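Local atomic coordinates of GTN Reductase (Agrobacterium tumefaciens, PDB entry 5N6G), a protein that binds flavin mononucleotide in a TIM barrel of the Old Yellow Enzyme family and probably reduces activated carbon-carbon double bonds with NADH or NADPH. Residues K82-V87 and G92-Q97; T40-R45 and G49-E54; V20-T25 and G228-P233. All coordinates share one frame; numbering follows the deposited sequence.

How the contacts relate
The chain enters the barrel at strand 19-21, and the first half of contact 3, residues 20-25, runs from this strand to the flavin. Contact 2 comes next and closes the short turn between helix 36-43 and strand 50-57. Contact 1 follows in series and closes the turn between helix 74-89 and strand 94-99. Contact 3 closes last, when strand 227-231 brings Arg230 to Pro23, so both smaller loops are nested inside it. Strands 19-21, 50-57 and 94-99 are neighbours in the eight-stranded parallel barrel. Contacts 1 and 2 tie helices to its outside, whereas contact 3 spans the inside. Contacts 1 and 3 both touch FMN.

Contact 1: residues K82-V87 and G92-Q97; sequences KITDGV and GKIVAQ. With FMN (flavin mononucleotide), chain B.
Ile94 and Val87 meet where helix 74-89 packs on the outside of barrel strand 94-99. The helix segment and the strand run nearly antiparallel, at 151°, with their axes 9.8 Å apart at the closest. Ile94 can be followed outward. Its CB lies 4.2 Å from Val87 CG1. The CG2 branch, set between the backbone N and the carbonyl carbon, turns to Thr84 and touches its CG2 at 3.9 Å. The other branch has CG1 anti to the backbone N (chi1 -176°) and carries CD1 to the helix. There CD1 touches Ile83 CG2 at 4.1 Å and Val87 CG2 on the neighbouring helix turn. Ile94 crosses all three helix side chains at about a right angle. Val87 also lays CG1 over the backbone at Gly92 and Lys93. The turn is closed by one backbone bond, from Gly92 N to Val87 O at 3.0 Å, with an N-H...O angle of 158°. Thr84 meets Ile94 mainly through its methyl, and its OG1 is hydrogen-bonded to Ala170 O. Tyr42 of helix 36-43 packs on Ile83 and Val87. At the far end of the strand segment, Gln97 reaches the flavin. FMN N3 donates to Gln97 OE1 at 2.9 Å, and Gln97 NE2 donates to FMN O2 at 2.9 Å. The paired bonds match the amide to the pyrimidine edge and fix which way round it sits. The chemistry thus divides along one strand: branched apolar groups fasten the helix outside, and a polar amide reads the cofactor inside.

Contact 2: residues T40-R45 and G49-E54; sequences TYYEQR and GLIVTE
Tyr42 reaches from helix 36-43 to Glu54 and is gripped at its hydroxyl by two hydrogen bonds. Tyr42 OH donates to Glu54 OE2 at 2.6 Å, and it accepts from Glu54 N at 3.0 Å with an N-H...O angle of 162°. The carboxylate oxygen sits at the ring edge, near the ring plane. It is met on its anti side, somewhat out of the carboxylate plane, and the ring and carboxylate planes stand 44° apart. Glu54 comes within range because its CG lies between the backbone N and the carbonyl carbon (chi1 65°), which folds the acid back to the tyrosine. This is the tight part of the contact. It extends along the ring to Ile51, whose CG2 comes to 3.8 Å from Tyr42 CD1. Ile51 CD1 reaches the backbone of 40-45 and touches Tyr42 O at 3.7 Å and Arg45 O at 3.8 Å. Tyr41 CD2 lies over the centre of one face of the Tyr42 ring. Trp80, Ile83 and Val87 of helix 74-89 also pack on Tyr42.

The contact is looser toward Arg45, and the partly exposed side chains of Glu43 and Gln44 point away from the strand. Arg45 touches Ile51 through its backbone O, and its guanidinium leads away. NH1 donates to Tyr41 O at 3.0 Å and to Gln44 OE1 at 2.9 Å, while NE and NH2 bond to Phe331 O and Ile332 O. Arg45 therefore ties segment 40-45 to helix 329-333. The contact joins helix and strand of a beta-alpha-beta unit. Its chemistry implies that one hydroxyl, used both as donor and as acceptor, fixes the side chain and backbone of Glu54 against the helix, close to FMN.

Contact 3: residues V20-T25 and G228-P233; sequences VMAPLT and GIRLSP. With FMN (flavin mononucleotide), chain B; 8OZ (2-Phenylacrylic acid), chain C.
Arg230 lays its guanidinium against Pro23, with Pro23 CG over one face, 3.6 Å from Arg230 NH1. Gly228 and Ile229 lead strand 227-231 up to this point, and Ile229 packs on Ile264. Arg230 then turns into the barrel. Its CG is anti to the backbone N (chi1 -168°), and the chain bends at chi3, which brings the flat end to the flavin. NH1 donates to FMN O2 at 2.8 Å, near the guanidinium plane, and makes weak bonds to the ribityl hydroxyls. NH2 donates to FMN O3' at 3.1 Å. The positive charge beside O2 would probably stabilise a reduced, anionic flavin. After Leu231, Ser232 OG is hydrogen-bonded to Glu186 and Asn181, just before Pro233.

The facing segment holds the same cofactor. Pro23 O accepts from FMN O2' at 2.7 Å. Thr25 N donates to FMN N5 at 2.8 Å, and Thr25 OG1 donates to FMN O4 at 2.7 Å. That hydroxyl also lies 3.3 Å from atom C of 2-phenylacrylic acid.

Flavin and arginine lie together inside the barrel, between its first and fifth strands. Strand 19-21 is flanked by strands 50-57 and 324-327. Strand 227-231 lies between 174-178 and 263-267, whose His265 and Val267 touch Arg230.

Contact 1: residues K82-V87 and G92-Q97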
loop_
_atom_site.group_PDB
_atom_site.type_symbol
_atom_site.label_atom_id
_atom_site.label_comp_id
_atom_site.label_asym_id
_atom_site.label_seq_id
_atom_site.Cartn_x
_atom_site.Cartn_y
_atom_site.Cartn_z
ATOM N N LYS A 82 -3.242 11.470 -16.481
ATOM C CA LYS A 82 -1.997 11.836 -17.153
ATOM C C LYS A 82 -0.877 10.871 -16.781
ATOM O O LYS A 82 -0.058 10.498 -17.633
ATOM C CB LYS A 82 -1.618 13.271 -16.796
ATOM C CG LYS A 82 -0.421 13.799 -17.560
ATOM C CD LYS A 82 0.025 15.157 -17.021
ATOM C CE LYS A 82 0.946 15.868 -18.001
ATOM N NZ LYS A 82 0.255 17.006 -18.689
ATOM N N ILE A 83 -0.836 10.453 -15.511
ATOM C CA ILE A 83 0.197 9.543 -15.024
ATOM C C ILE A 83 0.037 8.153 -15.639
ATOM O O ILE A 83 1.008 7.566 -16.134
ATOM C CB ILE A 83 0.165 9.490 -13.488
ATOM C CG1 ILE A 83 0.670 10.825 -12.936
ATOM C CG2 ILE A 83 0.987 8.307 -12.971
ATOM C CD1 ILE A 83 0.472 10.999 -11.488
ATOM N N THR A 84 -1.177 7.585 -15.595
ATOM C CA THR A 84 -1.350 6.236 -16.125
ATOM C C THR A 84 -1.147 6.214 -17.635
ATOM O O THR A 84 -0.539 5.281 -18.172
ATOM C CB THR A 84 -2.720 5.656 -15.754
ATOM O OG1 THR A 84 -3.763 6.374 -16.421
ATOM C CG2 THR A 84 -2.955 5.701 -14.259
ATOM N N ASP A 85 -1.617 7.244 -18.345
ATOM C CA ASP A 85 -1.331 7.317 -19.777
ATOM C C ASP A 85 0.178 7.329 -20.034
ATOM O O ASP A 85 0.668 6.652 -20.948
ATOM C CB ASP A 85 -1.971 8.559 -20.378
ATOM C CG ASP A 85 -3.479 8.437 -20.557
ATOM O OD1 ASP A 85 -4.043 7.329 -20.387
ATOM O OD2 ASP A 85 -4.095 9.484 -20.892
ATOM N N GLY A 86 0.929 8.117 -19.257
ATOM C CA GLY A 86 2.364 8.204 -19.487
ATOM C C GLY A 86 3.070 6.893 -19.198
ATOM O O GLY A 86 3.951 6.464 -19.953
ATOM N N VAL A 87 2.695 6.241 -18.097
ATOM C CA VAL A 87 3.284 4.950 -17.764
ATOM C C VAL A 87 2.954 3.942 -18.850
ATOM O O VAL A 87 3.818 3.164 -19.292
ATOM C CB VAL A 87 2.789 4.496 -16.382
ATOM C CG1 VAL A 87 3.136 3.015 -16.133
ATOM C CG2 VAL A 87 3.326 5.411 -15.279
ATOM N N GLY A 92 4.600 0.305 -19.406
ATOM C CA GLY A 92 4.456 -0.176 -18.051
ATOM C C GLY A 92 3.022 -0.488 -17.645
ATOM O O GLY A 92 2.082 -0.477 -18.447
ATOM N N LYS A 93 2.884 -0.820 -16.362
ATOM C CA LYS A 93 1.624 -1.157 -15.730
ATOM C C LYS A 93 1.614 -0.526 -14.346
ATOM O O LYS A 93 2.657 -0.412 -13.698
ATOM C CB LYS A 93 1.438 -2.682 -15.610
ATOM C CG LYS A 93 1.388 -3.401 -16.954
ATOM C CD LYS A 93 0.103 -3.098 -17.705
ATOM C CE LYS A 93 0.210 -3.464 -19.187
ATOM N NZ LYS A 93 0.492 -4.903 -19.337
ATOM N N ILE A 94 0.439 -0.100 -13.892
ATOM C CA ILE A 94 0.365 0.652 -12.641
ATOM C C ILE A 94 -0.964 0.381 -11.957
ATOM O O ILE A 94 -2.018 0.365 -12.600
ATOM C CB ILE A 94 0.585 2.153 -12.916
ATOM C CG1 ILE A 94 0.625 2.957 -11.621
ATOM C CG2 ILE A 94 -0.442 2.708 -13.908
ATOM C CD1 ILE A 94 1.167 4.365 -11.850
ATOM N N VAL A 95 -0.895 0.146 -10.640
ATOM C CA VAL A 95 -2.068 -0.031 -9.797
ATOM C C VAL A 95 -2.057 1.046 -8.718
ATOM O O VAL A 95 -1.001 1.462 -8.229
ATOM C CB VAL A 95 -2.134 -1.432 -9.169
ATOM C CG1 VAL A 95 -2.307 -2.494 -10.258
ATOM C CG2 VAL A 95 -0.902 -1.718 -8.333
ATOM N N ALA A 96 -3.247 1.487 -8.343
ATOM C CA ALA A 96 -3.406 2.506 -7.312
ATOM C C ALA A 96 -3.496 1.850 -5.946
ATOM O O ALA A 96 -4.312 0.937 -5.752
ATOM C CB ALA A 96 -4.674 3.319 -7.566
ATOM N N GLN A 97 -2.680 2.312 -4.999
ATOM C CA GLN A 97 -2.761 1.800 -3.629
ATOM C C GLN A 97 -3.846 2.587 -2.904
ATOM O O GLN A 97 -3.586 3.663 -2.371
ATOM C CB GLN A 97 -1.429 1.898 -2.887
ATOM C CG GLN A 97 -1.561 1.158 -1.557
ATOM C CD GLN A 97 -0.411 1.307 -0.593
ATOM O OE1 GLN A 97 0.013 2.413 -0.243
ATOM N NE2 GLN A 97 0.056 0.183 -0.094
HETATM N N1 FMN B . 4.264 1.559 2.251
HETATM C C2 FMN B . 2.962 1.570 1.812
HETATM O O2 FMN B . 2.248 0.543 1.845
HETATM N N3 FMN B . 2.434 2.731 1.292
HETATM C C4 FMN B . 3.084 3.947 1.198
HETATM O O4 FMN B . 2.535 4.915 0.673
HETATM C C4A FMN B . 4.444 3.935 1.692
HETATM N N5 FMN B . 5.142 5.039 1.608
HETATM C C5A FMN B . 6.486 4.973 1.933
HETATM C C6 FMN B . 7.269 6.106 1.740
HETATM C C7 FMN B . 8.641 6.065 1.938
HETATM C C7M FMN B . 9.452 7.312 1.685
HETATM C C8 FMN B . 9.253 4.875 2.348
HETATM C C8M FMN B . 10.745 4.779 2.511
HETATM C C9 FMN B . 8.473 3.742 2.566
HETATM C C9A FMN B . 7.095 3.785 2.351
HETATM N N10 FMN B . 6.296 2.626 2.452
HETATM C C10 FMN B . 4.961 2.674 2.159
HETATM C "C1'" FMN B . 6.961 1.338 2.697
HETATM C "C2'" FMN B . 7.600 0.806 1.420
HETATM O "O2'" FMN B . 6.597 0.483 0.450
HETATM C "C3'" FMN B . 8.473 -0.428 1.654
HETATM O "O3'" FMN B . 7.704 -1.442 2.298
HETATM C "C4'" FMN B . 9.712 -0.149 2.503
HETATM O "O4'" FMN B . 10.441 0.957 1.965
HETATM C "C5'" FMN B . 10.601 -1.371 2.641
HETATM O "O5'" FMN B . 11.104 -1.776 1.352
HETATM P P FMN B . 12.617 -1.501 0.828
HETATM O O1P FMN B . 13.518 -2.247 1.788
HETATM O O2P FMN B . 12.816 0.001 0.943
HETATM O O3P FMN B . 12.628 -2.020 -0.563
#

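Contact 2: residues T40-R45 and G49-E54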
loop_
_atom_site.group_PDB
_atom_site.type_symbol
_atom_site.label_atom_id
_atom_site.label_comp_id
_atom_site.label_asym_id
_atom_site.label_seq_id
_atom_site.Cartn_x
_atom_site.Cartn_y
_atom_site.Cartn_z
ATOM N N THR A 40 6.094 13.108 -14.224
ATOM C CA THR A 40 7.473 12.829 -14.607
ATOM C C THR A 40 8.054 11.722 -13.738
ATOM O O THR A 40 8.706 10.799 -14.233
ATOM C CB THR A 40 8.293 14.109 -14.482
ATOM O OG1 THR A 40 7.736 15.066 -15.383
ATOM C CG2 THR A 40 9.783 13.885 -14.801
ATOM N N TYR A 41 7.833 11.820 -12.432
ATOM C CA TYR A 41 8.379 10.858 -11.480
ATOM C C TYR A 41 7.963 9.437 -11.816
ATOM O O TYR A 41 8.801 8.522 -11.837
ATOM C CB TYR A 41 7.907 11.237 -10.083
ATOM C CG TYR A 41 8.058 10.228 -8.968
ATOM C CD1 TYR A 41 9.294 9.943 -8.414
ATOM C CD2 TYR A 41 6.939 9.625 -8.405
ATOM C CE1 TYR A 41 9.406 9.052 -7.350
ATOM C CE2 TYR A 41 7.046 8.749 -7.341
ATOM C CZ TYR A 41 8.293 8.481 -6.822
ATOM O OH TYR A 41 8.398 7.638 -5.751
ATOM N N TYR A 42 6.665 9.214 -12.053
ATOM C CA TYR A 42 6.225 7.854 -12.347
ATOM C C TYR A 42 6.683 7.406 -13.733
ATOM O O TYR A 42 7.058 6.239 -13.921
ATOM C CB TYR A 42 4.708 7.728 -12.215
ATOM C CG TYR A 42 4.250 7.638 -10.784
ATOM C CD1 TYR A 42 4.512 6.506 -10.026
ATOM C CD2 TYR A 42 3.565 8.683 -10.177
ATOM C CE1 TYR A 42 4.087 6.413 -8.693
ATOM C CE2 TYR A 42 3.138 8.592 -8.865
ATOM C CZ TYR A 42 3.413 7.461 -8.121
ATOM O OH TYR A 42 2.975 7.358 -6.805
ATOM N N GLU A 43 6.679 8.314 -14.710
ATOM C CA GLU A 43 7.097 7.943 -16.057
ATOM C C GLU A 43 8.565 7.527 -16.080
ATOM O O GLU A 43 8.946 6.649 -16.868
ATOM C CB GLU A 43 6.839 9.107 -17.026
ATOM C CG GLU A 43 5.326 9.363 -17.245
ATOM C CD GLU A 43 5.010 10.733 -17.853
ATOM O OE1 GLU A 43 5.945 11.525 -18.118
ATOM O OE2 GLU A 43 3.809 11.016 -18.072
ATOM N N GLN A 44 9.397 8.134 -15.222
ATOM C CA GLN A 44 10.819 7.792 -15.135
ATOM C C GLN A 44 11.041 6.349 -14.715
ATOM O O GLN A 44 12.126 5.784 -14.989
ATOM C CB GLN A 44 11.502 8.707 -14.119
ATOM C CG GLN A 44 11.791 10.102 -14.629
ATOM C CD GLN A 44 12.489 10.964 -13.592
ATOM O OE1 GLN A 44 12.593 10.594 -12.424
ATOM N NE2 GLN A 44 12.973 12.112 -14.021
ATOM N N ARG A 45 10.054 5.766 -14.026
ATOM C CA ARG A 45 10.137 4.444 -13.417
ATOM C C ARG A 45 9.256 3.399 -14.109
ATOM O O ARG A 45 9.097 2.288 -13.595
ATOM C CB ARG A 45 9.792 4.570 -11.938
ATOM C CG ARG A 45 10.859 5.369 -11.205
ATOM C CD ARG A 45 10.389 6.033 -9.894
ATOM N NE ARG A 45 11.562 6.667 -9.303
ATOM C CZ ARG A 45 12.097 7.803 -9.714
ATOM N NH1 ARG A 45 11.531 8.486 -10.712
ATOM N NH2 ARG A 45 13.213 8.249 -9.140
ATOM N N GLY A 49 8.168 -3.762 -13.807
ATOM C CA GLY A 49 7.116 -4.684 -14.208
ATOM C C GLY A 49 5.743 -4.230 -13.744
ATOM O O GLY A 49 4.751 -4.352 -14.475
ATOM N N LEU A 50 5.677 -3.672 -12.541
ATOM C CA LEU A 50 4.457 -3.095 -11.994
ATOM C C LEU A 50 4.852 -1.947 -11.076
ATOM O O LEU A 50 5.764 -2.089 -10.255
ATOM C CB LEU A 50 3.652 -4.153 -11.226
ATOM C CG LEU A 50 2.349 -3.712 -10.597
ATOM C CD1 LEU A 50 1.350 -3.310 -11.665
ATOM C CD2 LEU A 50 1.802 -4.830 -9.766
ATOM N N ILE A 51 4.158 -0.806 -11.213
ATOM C CA ILE A 51 4.239 0.273 -10.248
ATOM C C ILE A 51 3.037 0.181 -9.332
ATOM O O ILE A 51 1.903 0.101 -9.818
ATOM C CB ILE A 51 4.258 1.640 -10.949
ATOM C CG1 ILE A 51 5.549 1.838 -11.739
ATOM C CG2 ILE A 51 4.076 2.759 -9.919
ATOM C CD1 ILE A 51 5.558 3.076 -12.628
ATOM N N VAL A 52 3.273 0.202 -8.013
ATOM C CA VAL A 52 2.222 0.482 -7.041
ATOM C C VAL A 52 2.382 1.935 -6.643
ATOM O O VAL A 52 3.476 2.352 -6.233
ATOM C CB VAL A 52 2.304 -0.440 -5.811
ATOM C CG1 VAL A 52 1.130 -0.192 -4.895
ATOM C CG2 VAL A 52 2.364 -1.904 -6.246
ATOM N N THR A 53 1.310 2.713 -6.781
ATOM C CA THR A 53 1.426 4.116 -6.444
ATOM C C THR A 53 1.651 4.285 -4.944
ATOM O O THR A 53 1.328 3.418 -4.128
ATOM C CB THR A 53 0.174 4.929 -6.797
ATOM O OG1 THR A 53 -0.950 4.529 -5.989
ATOM C CG2 THR A 53 -0.205 4.823 -8.258
ATOM N N GLU A 54 2.125 5.475 -4.590
ATOM C CA GLU A 54 1.974 5.980 -3.232
ATOM C C GLU A 54 0.550 5.757 -2.751
ATOM O O GLU A 54 -0.397 5.779 -3.535
ATOM C CB GLU A 54 2.299 7.478 -3.194
ATOM C CG GLU A 54 1.342 8.384 -3.982
ATOM C CD GLU A 54 2.028 9.648 -4.500
ATOM O OE1 GLU A 54 2.163 10.639 -3.738
ATOM O OE2 GLU A 54 2.437 9.650 -5.684
#

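Contact 3: residues V20-T25 and G228-P233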
loop_
_atom_site.group_PDB
_atom_site.type_symbol
_atom_site.label_atom_id
_atom_site.label_comp_id
_atom_site.label_asym_id
_atom_site.label_seq_id
_atom_site.Cartn_x
_atom_site.Cartn_y
_atom_site.Cartn_z
ATOM N N VAL A 20 8.969 -4.936 -8.990
ATOM C CA VAL A 20 7.824 -4.095 -8.681
ATOM C C VAL A 20 8.308 -2.857 -7.936
ATOM O O VAL A 20 9.202 -2.937 -7.090
ATOM C CB VAL A 20 6.802 -4.900 -7.857
ATOM C CG1 VAL A 20 5.616 -4.059 -7.410
ATOM C CG2 VAL A 20 6.341 -6.114 -8.655
ATOM N N MET A 21 7.736 -1.702 -8.273
ATOM C CA MET A 21 7.955 -0.483 -7.499
ATOM C C MET A 21 6.963 -0.451 -6.340
ATOM O O MET A 21 5.738 -0.342 -6.542
ATOM C CB MET A 21 7.815 0.764 -8.370
ATOM C CG MET A 21 7.965 2.054 -7.589
ATOM S SD MET A 21 7.968 3.462 -8.692
ATOM C CE MET A 21 7.769 4.827 -7.538
ATOM N N ALA A 22 7.488 -0.578 -5.128
ATOM C CA ALA A 22 6.654 -0.560 -3.939
ATOM C C ALA A 22 5.990 0.811 -3.756
ATOM O O ALA A 22 6.476 1.831 -4.266
ATOM C CB ALA A 22 7.479 -0.882 -2.702
ATOM N N PRO A 23 4.883 0.858 -3.013
ATOM C CA PRO A 23 4.193 2.137 -2.784
ATOM C C PRO A 23 5.048 3.056 -1.922
ATOM O O PRO A 23 5.594 2.632 -0.900
ATOM C CB PRO A 23 2.914 1.726 -2.055
ATOM C CG PRO A 23 3.249 0.389 -1.404
ATOM C CD PRO A 23 4.185 -0.280 -2.386
ATOM N N LEU A 24 5.164 4.318 -2.333
ATOM C CA LEU A 24 6.024 5.267 -1.642
ATOM C C LEU A 24 5.353 6.636 -1.542
ATOM O O LEU A 24 5.370 7.406 -2.508
ATOM C CB LEU A 24 7.354 5.389 -2.367
ATOM C CG LEU A 24 8.189 4.112 -2.458
ATOM C CD1 LEU A 24 9.133 4.208 -3.649
ATOM C CD2 LEU A 24 8.930 3.918 -1.152
ATOM N N THR A 25 4.838 6.958 -0.362
ATOM C CA THR A 25 4.350 8.306 -0.048
ATOM C C THR A 25 5.472 9.328 -0.150
ATOM O O THR A 25 6.527 9.194 0.486
ATOM C CB THR A 25 3.755 8.301 1.367
ATOM O OG1 THR A 25 2.586 7.477 1.367
ATOM C CG2 THR A 25 3.356 9.698 1.832
ATOM N N GLY A 228 -5.643 -6.412 -5.858
ATOM C CA GLY A 228 -4.640 -6.992 -4.979
ATOM C C GLY A 228 -4.703 -6.352 -3.602
ATOM O O GLY A 228 -5.544 -5.499 -3.330
ATOM N N ILE A 229 -3.830 -6.820 -2.717
ATOM C CA ILE A 229 -3.868 -6.347 -1.335
ATOM C C ILE A 229 -2.460 -6.389 -0.775
ATOM O O ILE A 229 -1.696 -7.311 -1.068
ATOM C CB ILE A 229 -4.835 -7.197 -0.480
ATOM C CG1 ILE A 229 -4.997 -6.636 0.931
ATOM C CG2 ILE A 229 -4.418 -8.672 -0.494
ATOM C CD1 ILE A 229 -6.243 -7.148 1.633
ATOM N N ARG A 230 -2.131 -5.424 0.074
ATOM C CA ARG A 230 -0.858 -5.410 0.782
ATOM C C ARG A 230 -1.077 -5.749 2.254
ATOM O O ARG A 230 -1.932 -5.149 2.909
ATOM C CB ARG A 230 -0.174 -4.046 0.658
ATOM C CG ARG A 230 1.269 -4.101 1.135
ATOM C CD ARG A 230 2.037 -2.838 0.882
ATOM N NE ARG A 230 3.418 -3.151 0.533
ATOM C CZ ARG A 230 4.476 -2.398 0.811
ATOM N NH1 ARG A 230 4.360 -1.302 1.521
ATOM N NH2 ARG A 230 5.666 -2.774 0.376
ATOM N N LEU A 231 -0.254 -6.645 2.789
ATOM C CA LEU A 231 -0.354 -7.129 4.160
ATOM C C LEU A 231 1.013 -7.033 4.826
ATOM O O LEU A 231 2.046 -7.147 4.164
ATOM C CB LEU A 231 -0.842 -8.596 4.211
ATOM C CG LEU A 231 -2.178 -8.857 3.532
ATOM C CD1 LEU A 231 -2.376 -10.387 3.405
ATOM C CD2 LEU A 231 -3.285 -8.177 4.335
ATOM N N SER A 232 1.027 -6.853 6.144
ATOM C CA SER A 232 2.270 -6.671 6.887
ATOM C C SER A 232 2.081 -7.293 8.269
ATOM O O SER A 232 1.746 -6.602 9.246
ATOM C CB SER A 232 2.660 -5.190 6.981
ATOM O OG SER A 232 1.588 -4.397 7.493
ATOM N N PRO A 233 2.280 -8.612 8.384
ATOM C CA PRO A 233 1.849 -9.334 9.600
ATOM C C PRO A 233 2.484 -8.878 10.905
ATOM O O PRO A 233 1.834 -8.991 11.953
ATOM C CB PRO A 233 2.239 -10.789 9.287
ATOM C CG PRO A 233 2.215 -10.883 7.809
ATOM C CD PRO A 233 2.613 -9.532 7.282
HETATM N N1 FMN B . 4.264 1.559 2.251
HETATM C C2 FMN B . 2.962 1.570 1.812
HETATM O O2 FMN B . 2.248 0.543 1.845
HETATM N N3 FMN B . 2.434 2.731 1.292
HETATM C C4 FMN B . 3.084 3.947 1.198
HETATM O O4 FMN B . 2.535 4.915 0.673
HETATM C C4A FMN B . 4.444 3.935 1.692
HETATM N N5 FMN B . 5.142 5.039 1.608
HETATM C C5A FMN B . 6.486 4.973 1.933
HETATM C C6 FMN B . 7.269 6.106 1.740
HETATM C C7 FMN B . 8.641 6.065 1.938
HETATM C C7M FMN B . 9.452 7.312 1.685
HETATM C C8 FMN B . 9.253 4.875 2.348
HETATM C C8M FMN B . 10.745 4.779 2.511
HETATM C C9 FMN B . 8.473 3.742 2.566
HETATM C C9A FMN B . 7.095 3.785 2.351
HETATM N N10 FMN B . 6.296 2.626 2.452
HETATM C C10 FMN B . 4.961 2.674 2.159
HETATM C "C1'" FMN B . 6.961 1.338 2.697
HETATM C "C2'" FMN B . 7.600 0.806 1.420
HETATM O "O2'" FMN B . 6.597 0.483 0.450
HETATM C "C3'" FMN B . 8.473 -0.428 1.654
HETATM O "O3'" FMN B . 7.704 -1.442 2.298
HETATM C "C4'" FMN B . 9.712 -0.149 2.503
HETATM O "O4'" FMN B . 10.441 0.957 1.965
HETATM C "C5'" FMN B . 10.601 -1.371 2.641
HETATM O "O5'" FMN B . 11.104 -1.776 1.352
HETATM P P FMN B . 12.617 -1.501 0.828
HETATM O O1P FMN B . 13.518 -2.247 1.788
HETATM O O2P FMN B . 12.816 0.001 0.943
HETATM O O3P FMN B . 12.628 -2.020 -0.563
HETATM C C4 8OZ C . 5.837 6.793 5.138
HETATM C C5 8OZ C . 5.341 8.046 5.412
HETATM C C6 8OZ C . 3.980 8.257 5.410
HETATM C C7 8OZ C . 3.113 7.220 5.117
HETATM C C8 8OZ C . 2.875 3.492 4.954
HETATM C C 8OZ C . 1.678 5.120 3.562
HETATM O O 8OZ C . 2.244 2.559 4.520
HETATM C C1 8OZ C . 2.678 4.869 4.394
HETATM C C2 8OZ C . 3.604 5.955 4.821
HETATM C C3 8OZ C . 4.979 5.746 4.849
HETATM O O1 8OZ C . 3.735 3.363 5.935
#